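Local coordinates for protein ethylbenzene dehydrogenase beta-subunit (Aromatoleum aromaticum, PDB 2IVF) that is an iron-sulfur subunit of the dicluster ferredoxin type, holding three iron/sulfur clusters (SF4) and one fe3-s4 cluster in a three-chain assembly, at residues 19-23 and 247-251; 233-239 and 340-344. All coordinates share one frame; numbering follows the deposited sequence.

Contact 1: residues 19-23 and 247-251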
ATOM      1  N   LEU B  19     -18.459 -11.804  22.781  1.00 24.21           N
ATOM      2  CA  LEU B  19     -17.485 -11.850  21.719  1.00 24.00           C
ATOM      3  C   LEU B  19     -16.425 -10.811  21.962  1.00 23.62           C
ATOM      4  O   LEU B  19     -16.722  -9.686  22.312  1.00 23.09           O
ATOM      5  CB  LEU B  19     -18.158 -11.642  20.359  1.00 24.74           C
ATOM      6  CG  LEU B  19     -19.016 -12.815  19.836  1.00 25.10           C
ATOM      7  CD1 LEU B  19     -19.812 -12.492  18.538  1.00 24.75           C
ATOM      8  CD2 LEU B  19     -18.135 -14.020  19.606  1.00 24.87           C
ATOM      9  N   VAL B  20     -15.182 -11.217  21.781  1.00 23.73           N
ATOM     10  CA  VAL B  20     -14.043 -10.338  21.952  1.00 23.91           C
ATOM     11  C   VAL B  20     -13.054 -10.502  20.826  1.00 24.16           C
ATOM     12  O   VAL B  20     -13.008 -11.542  20.137  1.00 23.71           O
ATOM     13  CB  VAL B  20     -13.319 -10.553  23.287  1.00 23.84           C
ATOM     14  CG1 VAL B  20     -14.331 -10.579  24.493  1.00 23.38           C
ATOM     15  CG2 VAL B  20     -12.485 -11.749  23.239  1.00 25.12           C
ATOM     16  N   THR B  21     -12.300  -9.416  20.610  1.00 22.67           N
ATOM     17  CA  THR B  21     -11.217  -9.412  19.684  1.00 22.52           C
ATOM     18  C   THR B  21      -9.955  -9.060  20.460  1.00 22.19           C
ATOM     19  O   THR B  21      -9.961  -8.230  21.376  1.00 23.22           O
ATOM     20  CB  THR B  21     -11.426  -8.368  18.562  1.00 21.37           C
ATOM     21  OG1 THR B  21     -12.508  -8.773  17.680  1.00 21.90           O
ATOM     22  CG2 THR B  21     -10.135  -8.222  17.740  1.00 22.84           C
ATOM     23  N   VAL B  22      -8.882  -9.718  20.117  1.00 21.36           N
ATOM     24  CA  VAL B  22      -7.562  -9.341  20.588  1.00 22.29           C
ATOM     25  C   VAL B  22      -6.800  -8.791  19.377  1.00 22.01           C
ATOM     26  O   VAL B  22      -6.834  -9.371  18.281  1.00 22.53           O
ATOM     27  CB  VAL B  22      -6.793 -10.531  21.167  1.00 21.09           C
ATOM     28  CG1 VAL B  22      -5.291 -10.217  21.316  1.00 21.88           C
ATOM     29  CG2 VAL B  22      -7.438 -10.944  22.512  1.00 21.43           C
ATOM     30  N   ILE B  23      -6.102  -7.681  19.570  1.00 22.88           N
ATOM     31  CA  ILE B  23      -5.305  -7.064  18.484  1.00 22.78           C
ATOM     32  C   ILE B  23      -3.882  -6.948  18.961  1.00 22.84           C
ATOM     33  O   ILE B  23      -3.631  -6.343  19.992  1.00 21.75           O
ATOM     34  CB  ILE B  23      -5.829  -5.649  18.162  1.00 23.66           C
ATOM     35  CG1 ILE B  23      -7.317  -5.758  17.764  1.00 23.55           C
ATOM     36  CG2 ILE B  23      -4.905  -4.908  17.146  1.00 24.85           C
ATOM     37  CD1 ILE B  23      -8.029  -4.433  17.392  1.00 23.32           C
ATOM     38  N   VAL B 247      -8.412 -15.909  22.268  1.00 22.74           N
ATOM     39  CA  VAL B 247      -8.786 -14.705  23.002  1.00 22.69           C
ATOM     40  C   VAL B 247      -8.832 -14.992  24.511  1.00 22.93           C
ATOM     41  O   VAL B 247      -8.346 -14.218  25.301  1.00 23.60           O
ATOM     42  CB  VAL B 247     -10.085 -14.029  22.459  1.00 23.97           C
ATOM     43  CG1 VAL B 247      -9.858 -13.515  21.040  1.00 19.85           C
ATOM     44  CG2 VAL B 247     -11.277 -14.961  22.507  1.00 22.97           C
ATOM     45  N   HIS B 248      -9.412 -16.098  24.915  1.00 22.81           N
ATOM     46  CA  HIS B 248      -9.427 -16.413  26.324  1.00 22.56           C
ATOM     47  C   HIS B 248      -8.024 -16.555  26.886  1.00 22.54           C
ATOM     48  O   HIS B 248      -7.717 -16.020  27.963  1.00 23.31           O
ATOM     49  CB  HIS B 248     -10.161 -17.705  26.596  1.00 23.14           C
ATOM     50  CG  HIS B 248     -10.201 -18.010  28.041  1.00 23.51           C
ATOM     51  ND1 HIS B 248     -11.188 -17.524  28.862  1.00 25.24           N
ATOM     52  CD2 HIS B 248      -9.352 -18.707  28.827  1.00 26.59           C
ATOM     53  CE1 HIS B 248     -10.963 -17.944  30.097  1.00 27.15           C
ATOM     54  NE2 HIS B 248      -9.847 -18.651  30.101  1.00 23.62           N
ATOM     55  N   LYS B 249      -7.148 -17.223  26.127  1.00 22.68           N
ATOM     56  CA  LYS B 249      -5.766 -17.489  26.578  1.00 22.67           C
ATOM     57  C   LYS B 249      -4.910 -16.235  26.714  1.00 23.13           C
ATOM     58  O   LYS B 249      -4.100 -16.116  27.633  1.00 23.10           O
ATOM     59  CB  LYS B 249      -5.104 -18.499  25.649  1.00 21.72           C
ATOM     60  CG  LYS B 249      -5.651 -19.894  25.854  1.00 23.19           C
ATOM     61  CD  LYS B 249      -5.126 -20.856  24.795  1.00 23.45           C
ATOM     62  CE  LYS B 249      -5.839 -22.234  24.867  1.00 25.70           C
ATOM     63  NZ  LYS B 249      -5.457 -23.011  23.691  1.00 28.00           N
ATOM     64  N   LEU B 250      -5.122 -15.286  25.838  1.00 23.28           N
ATOM     65  CA  LEU B 250      -4.377 -14.015  25.864  1.00 23.22           C
ATOM     66  C   LEU B 250      -4.910 -12.996  26.843  1.00 23.71           C
ATOM     67  O   LEU B 250      -4.102 -12.295  27.490  1.00 23.76           O
ATOM     68  CB  LEU B 250      -4.333 -13.426  24.464  1.00 23.10           C
ATOM     69  CG  LEU B 250      -3.607 -14.281  23.413  1.00 22.88           C
ATOM     70  CD1 LEU B 250      -3.760 -13.681  22.059  1.00 23.15           C
ATOM     71  CD2 LEU B 250      -2.086 -14.572  23.711  1.00 21.82           C
ATOM     72  N   VAL B 251      -6.242 -12.953  27.016  1.00 22.96           N
ATOM     73  CA  VAL B 251      -6.901 -11.930  27.883  1.00 23.52           C
ATOM     74  C   VAL B 251      -6.961 -12.426  29.312  1.00 23.88           C
ATOM     75  O   VAL B 251      -6.618 -11.692  30.258  1.00 23.01           O
ATOM     76  CB  VAL B 251      -8.337 -11.584  27.372  1.00 24.25           C
ATOM     77  CG1 VAL B 251      -9.124 -10.610  28.324  1.00 23.94           C
ATOM     78  CG2 VAL B 251      -8.318 -10.996  25.969  1.00 21.74           C
TER
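Val22 meets three residues of the helical segment 247-251 with its two methyl groups. Its CG2 lies 3.6 Å from CG2 of Val251 and 3.8 Å from CG1 of Val247, the side chains running antiparallel past one another. CG1, anti to the backbone N (chi1 165°), is the branch that meets CD1 of Leu250, at 3.9 Å. Two residues earlier on the strand, Val20 also points at the helix. Its CG2, seated between its own backbone N and carbonyl carbon, comes within 3.4 Å of CB of Val247, tighter than usual for two carbons, and its next neighbour is CG2 of the same valine. Val247 therefore touches both strand valines, while Leu250 reaches on to Leu328 and Leu332 of helix 327-333. Short branched valines suit the strand, since they fill the space close to the backbone; the longer leucine serves where a second helix must also be met. Thr21 faces the other way, its hydroxyl bonded to Asn227. The axes of segments 19-23 and 247-251 approach to 8.8 Å and are inclined by 62°, an apolar helix-on-sheet layer in which helix 246-253 covers one face of the mixed sheet.

Contact 2: residues 233-239 and 340-344. With SF4 (iron/sulfur cluster), chain T.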
ATOM      1  N   ARG B 233      -1.964 -10.942  10.511  1.00 22.69           N
ATOM      2  CA  ARG B 233      -2.299 -12.044  11.419  1.00 23.36           C
ATOM      3  C   ARG B 233      -2.218 -11.558  12.879  1.00 23.84           C
ATOM      4  O   ARG B 233      -1.773 -12.267  13.775  1.00 23.98           O
ATOM      5  CB  ARG B 233      -1.405 -13.273  11.143  1.00 23.11           C
ATOM      6  CG  ARG B 233      -1.273 -13.595   9.618  1.00 23.03           C
ATOM      7  CD  ARG B 233      -0.244 -14.641   9.292  1.00 23.37           C
ATOM      8  NE  ARG B 233      -0.674 -16.043   9.395  1.00 23.57           N
ATOM      9  CZ  ARG B 233      -0.533 -16.828  10.482  1.00 25.14           C
ATOM     10  NH1 ARG B 233       0.068 -16.406  11.595  1.00 19.90           N
ATOM     11  NH2 ARG B 233      -0.921 -18.076  10.418  1.00 21.37           N
ATOM     12  N   VAL B 234      -2.747 -10.356  13.056  1.00 23.27           N
ATOM     13  CA  VAL B 234      -2.718  -9.572  14.287  1.00 24.09           C
ATOM     14  C   VAL B 234      -3.894  -9.875  15.188  1.00 23.15           C
ATOM     15  O   VAL B 234      -3.861  -9.611  16.386  1.00 22.10           O
ATOM     16  CB  VAL B 234      -2.799  -8.106  13.797  1.00 27.04           C
ATOM     17  CG1 VAL B 234      -3.303  -7.138  14.788  1.00 24.97           C
ATOM     18  CG2 VAL B 234      -1.504  -7.768  13.092  1.00 25.52           C
ATOM     19  N   ARG B 235      -4.957 -10.384  14.580  1.00 23.25           N
ATOM     20  CA  ARG B 235      -6.271 -10.378  15.166  1.00 24.22           C
ATOM     21  C   ARG B 235      -6.671 -11.776  15.628  1.00 23.66           C
ATOM     22  O   ARG B 235      -6.504 -12.734  14.905  1.00 25.64           O
ATOM     23  CB  ARG B 235      -7.274  -9.960  14.116  1.00 24.92           C
ATOM     24  CG  ARG B 235      -7.083  -8.616  13.461  1.00 26.52           C
ATOM     25  CD  ARG B 235      -7.336  -7.547  14.399  1.00 29.91           C
ATOM     26  NE  ARG B 235      -7.403  -6.274  13.712  1.00 29.95           N
ATOM     27  CZ  ARG B 235      -8.520  -5.568  13.493  1.00 26.64           C
ATOM     28  NH1 ARG B 235      -9.706  -5.997  13.868  1.00 27.12           N
ATOM     29  NH2 ARG B 235      -8.429  -4.399  12.887  1.00 26.61           N
ATOM     30  N   ALA B 236      -7.192 -11.894  16.828  1.00 23.35           N
ATOM     31  CA  ALA B 236      -7.867 -13.096  17.237  1.00 22.55           C
ATOM     32  C   ALA B 236      -9.268 -12.753  17.700  1.00 22.83           C
ATOM     33  O   ALA B 236      -9.559 -11.626  18.118  1.00 22.32           O
ATOM     34  CB  ALA B 236      -7.064 -13.826  18.373  1.00 21.65           C
ATOM     35  N   PHE B 237     -10.138 -13.750  17.641  1.00 22.37           N
ATOM     36  CA  PHE B 237     -11.543 -13.508  17.787  1.00 22.69           C
ATOM     37  C   PHE B 237     -12.164 -14.715  18.459  1.00 21.95           C
ATOM     38  O   PHE B 237     -11.776 -15.855  18.201  1.00 20.25           O
ATOM     39  CB  PHE B 237     -12.203 -13.355  16.409  1.00 22.55           C
ATOM     40  CG  PHE B 237     -13.682 -13.056  16.476  1.00 23.43           C
ATOM     41  CD1 PHE B 237     -14.134 -11.923  17.101  1.00 23.38           C
ATOM     42  CD2 PHE B 237     -14.626 -13.911  15.892  1.00 24.55           C
ATOM     43  CE1 PHE B 237     -15.513 -11.639  17.152  1.00 24.13           C
ATOM     44  CE2 PHE B 237     -15.985 -13.622  15.924  1.00 23.64           C
ATOM     45  CZ  PHE B 237     -16.430 -12.510  16.554  1.00 25.72           C
ATOM     46  N   GLY B 238     -13.154 -14.462  19.296  1.00 22.47           N
ATOM     47  CA  GLY B 238     -13.911 -15.554  19.857  1.00 22.81           C
ATOM     48  C   GLY B 238     -14.670 -15.146  21.085  1.00 23.21           C
ATOM     49  O   GLY B 238     -14.705 -13.979  21.408  1.00 22.60           O
ATOM     50  N   TYR B 239     -15.223 -16.136  21.780  1.00 24.52           N
ATOM     51  CA  TYR B 239     -15.935 -15.912  23.041  1.00 25.79           C
ATOM     52  C   TYR B 239     -14.948 -15.891  24.196  1.00 25.75           C
ATOM     53  O   TYR B 239     -14.132 -16.800  24.358  1.00 24.90           O
ATOM     54  CB  TYR B 239     -16.943 -16.992  23.293  1.00 26.21           C
ATOM     55  CG  TYR B 239     -18.092 -16.973  22.321  1.00 28.73           C
ATOM     56  CD1 TYR B 239     -19.127 -16.024  22.430  1.00 29.50           C
ATOM     57  CD2 TYR B 239     -18.159 -17.888  21.301  1.00 28.66           C
ATOM     58  CE1 TYR B 239     -20.195 -16.031  21.541  1.00 29.16           C
ATOM     59  CE2 TYR B 239     -19.231 -17.911  20.429  1.00 29.12           C
ATOM     60  CZ  TYR B 239     -20.236 -17.000  20.553  1.00 27.88           C
ATOM     61  OH  TYR B 239     -21.258 -17.051  19.640  1.00 31.96           O
ATOM     62  N   ARG B 340      -6.867 -18.667  15.032  1.00 24.29           N
ATOM     63  CA  ARG B 340      -7.021 -17.355  15.683  1.00 24.41           C
ATOM     64  C   ARG B 340      -8.475 -16.984  15.922  1.00 23.74           C
ATOM     65  O   ARG B 340      -8.746 -16.045  16.648  1.00 23.22           O
ATOM     66  CB  ARG B 340      -6.363 -16.272  14.832  1.00 23.70           C
ATOM     67  CG  ARG B 340      -4.860 -16.516  14.697  1.00 26.62           C
ATOM     68  CD  ARG B 340      -4.067 -15.364  14.225  1.00 25.52           C
ATOM     69  NE  ARG B 340      -4.035 -14.254  15.151  1.00 32.07           N
ATOM     70  CZ  ARG B 340      -3.034 -13.925  15.975  1.00 30.51           C
ATOM     71  NH1 ARG B 340      -1.939 -14.658  16.085  1.00 36.19           N
ATOM     72  NH2 ARG B 340      -3.161 -12.864  16.727  1.00 32.40           N
ATOM     73  N   PHE B 341      -9.419 -17.729  15.339  1.00 24.42           N
ATOM     74  CA  PHE B 341     -10.797 -17.220  15.228  1.00 23.52           C
ATOM     75  C   PHE B 341     -11.824 -17.863  16.080  1.00 23.35           C
ATOM     76  O   PHE B 341     -12.981 -17.677  15.849  1.00 22.20           O
ATOM     77  CB  PHE B 341     -11.224 -17.218  13.780  1.00 24.75           C
ATOM     78  CG  PHE B 341     -10.289 -16.412  12.921  1.00 23.73           C
ATOM     79  CD1 PHE B 341     -10.324 -15.039  12.959  1.00 24.26           C
ATOM     80  CD2 PHE B 341      -9.314 -17.027  12.182  1.00 27.57           C
ATOM     81  CE1 PHE B 341      -9.446 -14.279  12.232  1.00 24.49           C
ATOM     82  CE2 PHE B 341      -8.419 -16.260  11.415  1.00 27.74           C
ATOM     83  CZ  PHE B 341      -8.475 -14.895  11.454  1.00 26.37           C
ATOM     84  N   GLY B 342     -11.414 -18.651  17.050  1.00 22.28           N
ATOM     85  CA  GLY B 342     -12.331 -19.047  18.101  1.00 22.15           C
ATOM     86  C   GLY B 342     -13.492 -19.895  17.625  1.00 21.82           C
ATOM     87  O   GLY B 342     -14.595 -19.801  18.193  1.00 21.58           O
ATOM     88  N   GLY B 343     -13.248 -20.693  16.587  1.00 21.56           N
ATOM     89  CA  GLY B 343     -14.259 -21.526  15.950  1.00 21.78           C
ATOM     90  C   GLY B 343     -15.082 -20.873  14.858  1.00 21.14           C
ATOM     91  O   GLY B 343     -15.848 -21.556  14.172  1.00 20.78           O
ATOM     92  N   PHE B 344     -14.926 -19.581  14.679  1.00 20.97           N
ATOM     93  CA  PHE B 344     -15.523 -18.852  13.527  1.00 22.29           C
ATOM     94  C   PHE B 344     -14.725 -19.087  12.282  1.00 21.45           C
ATOM     95  O   PHE B 344     -14.007 -18.219  11.800  1.00 23.44           O
ATOM     96  CB  PHE B 344     -15.655 -17.380  13.862  1.00 22.13           C
ATOM     97  CG  PHE B 344     -16.699 -17.149  14.930  1.00 22.37           C
ATOM     98  CD1 PHE B 344     -18.044 -16.935  14.585  1.00 20.64           C
ATOM     99  CD2 PHE B 344     -16.343 -17.203  16.259  1.00 22.97           C
ATOM    100  CE1 PHE B 344     -18.992 -16.739  15.565  1.00 21.03           C
ATOM    101  CE2 PHE B 344     -17.288 -17.016  17.271  1.00 23.70           C
ATOM    102  CZ  PHE B 344     -18.614 -16.773  16.933  1.00 22.40           C
TER
HETATM  103 FE1  SF4 T1358      -3.025  -3.816  11.363  1.00 24.06          FE
HETATM  104 FE2  SF4 T1358      -5.510  -3.785  10.207  1.00 25.50          FE
HETATM  105 FE3  SF4 T1358      -4.091  -6.059  10.432  1.00 24.60          FE
HETATM  106 FE4  SF4 T1358      -3.256  -4.242   8.614  1.00 24.60          FE
HETATM  107  S1  SF4 T1358      -5.217  -5.353   8.574  1.00 24.68           S
HETATM  108  S2  SF4 T1358      -1.962  -5.415  10.098  1.00 24.44           S
HETATM  109  S3  SF4 T1358      -3.779  -2.343   9.770  1.00 24.86           S
HETATM  110  S4  SF4 T1358      -4.919  -4.771  12.170  1.00 25.58           S
HETATM  111  O   HOH W   1     -14.713 -18.881  20.767  1.00 16.70           O
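Arg340 and the backbone of residues 233-237 supply the polar half of this contact. Its NE donates to the carbonyl O of Arg235 (2.9 Å, nearly straight at 168°), with that oxygen in the guanidinium plane although the donor stands well above the carbonyl plane. A bend at chi3 (66°) lays the same guanidinium flat against the residues before the strand, where O of Arg233 sits over the centre of one face, 3.0 Å from CZ of Arg340; that oxygen takes a hydrogen bond from Lys27. NH1 is held by O of Leu332. One backbone hydrogen bond, from Phe237 N to O of Arg340, is also 2.9 Å, and a water bridges Tyr239 N and Gly342 O.

The apolar half is an aromatic cluster. Phe344 is brought round by the type I' turn 341-344; CE2 of Phe237 lies over one face, 3.6 Å from CD2 of Phe344, toward the rim, the planes oblique at 58°. At its edge comes Tyr239, CE2 lying 3.7 Å from CZ of Phe344. Gly342 suits the turn by its positive phi and its close approach to Phe237 O.

On the cluster side, Val234 and Arg235 belong to an SF4 pocket: Arg235 NE lies 3.3 Å from S4, which sits in its guanidinium plane, while Asn227 and Asn54 bind its terminal nitrogens. Arg233 instead bonds to O of Ser334 and makes salt bridges to Glu270 and Asp121 of the alpha-subunit chain. Positive charge so close to the cluster would probably favour its reduced state and so raise its potential, while Arg340 gathers carbonyls of the adjoining turn and strand.

From the N terminus, the chain first lays down strand 19-24, then runs through most of the cluster-binding residues before returning as strand 235-239, antiparallel beside it in the mixed sheet. Helix 246-253 follows and closes contact 1 across a loop of 223 residues. Contact 2 closes later, when the loop after helix 327-333 reaches back over 100 residues to 233-239. The two closures cross, because 233-239 lies inside the span of contact 1 and 340-344 beyond it. Their centres are 7 Å apart and they touch directly, with probable hydrogen bonds from Val20 N to Gly238 O and Val22 N to Ala236 O. Together they tie the N-terminal strand, a covering helix and the C-terminal region to one sheet.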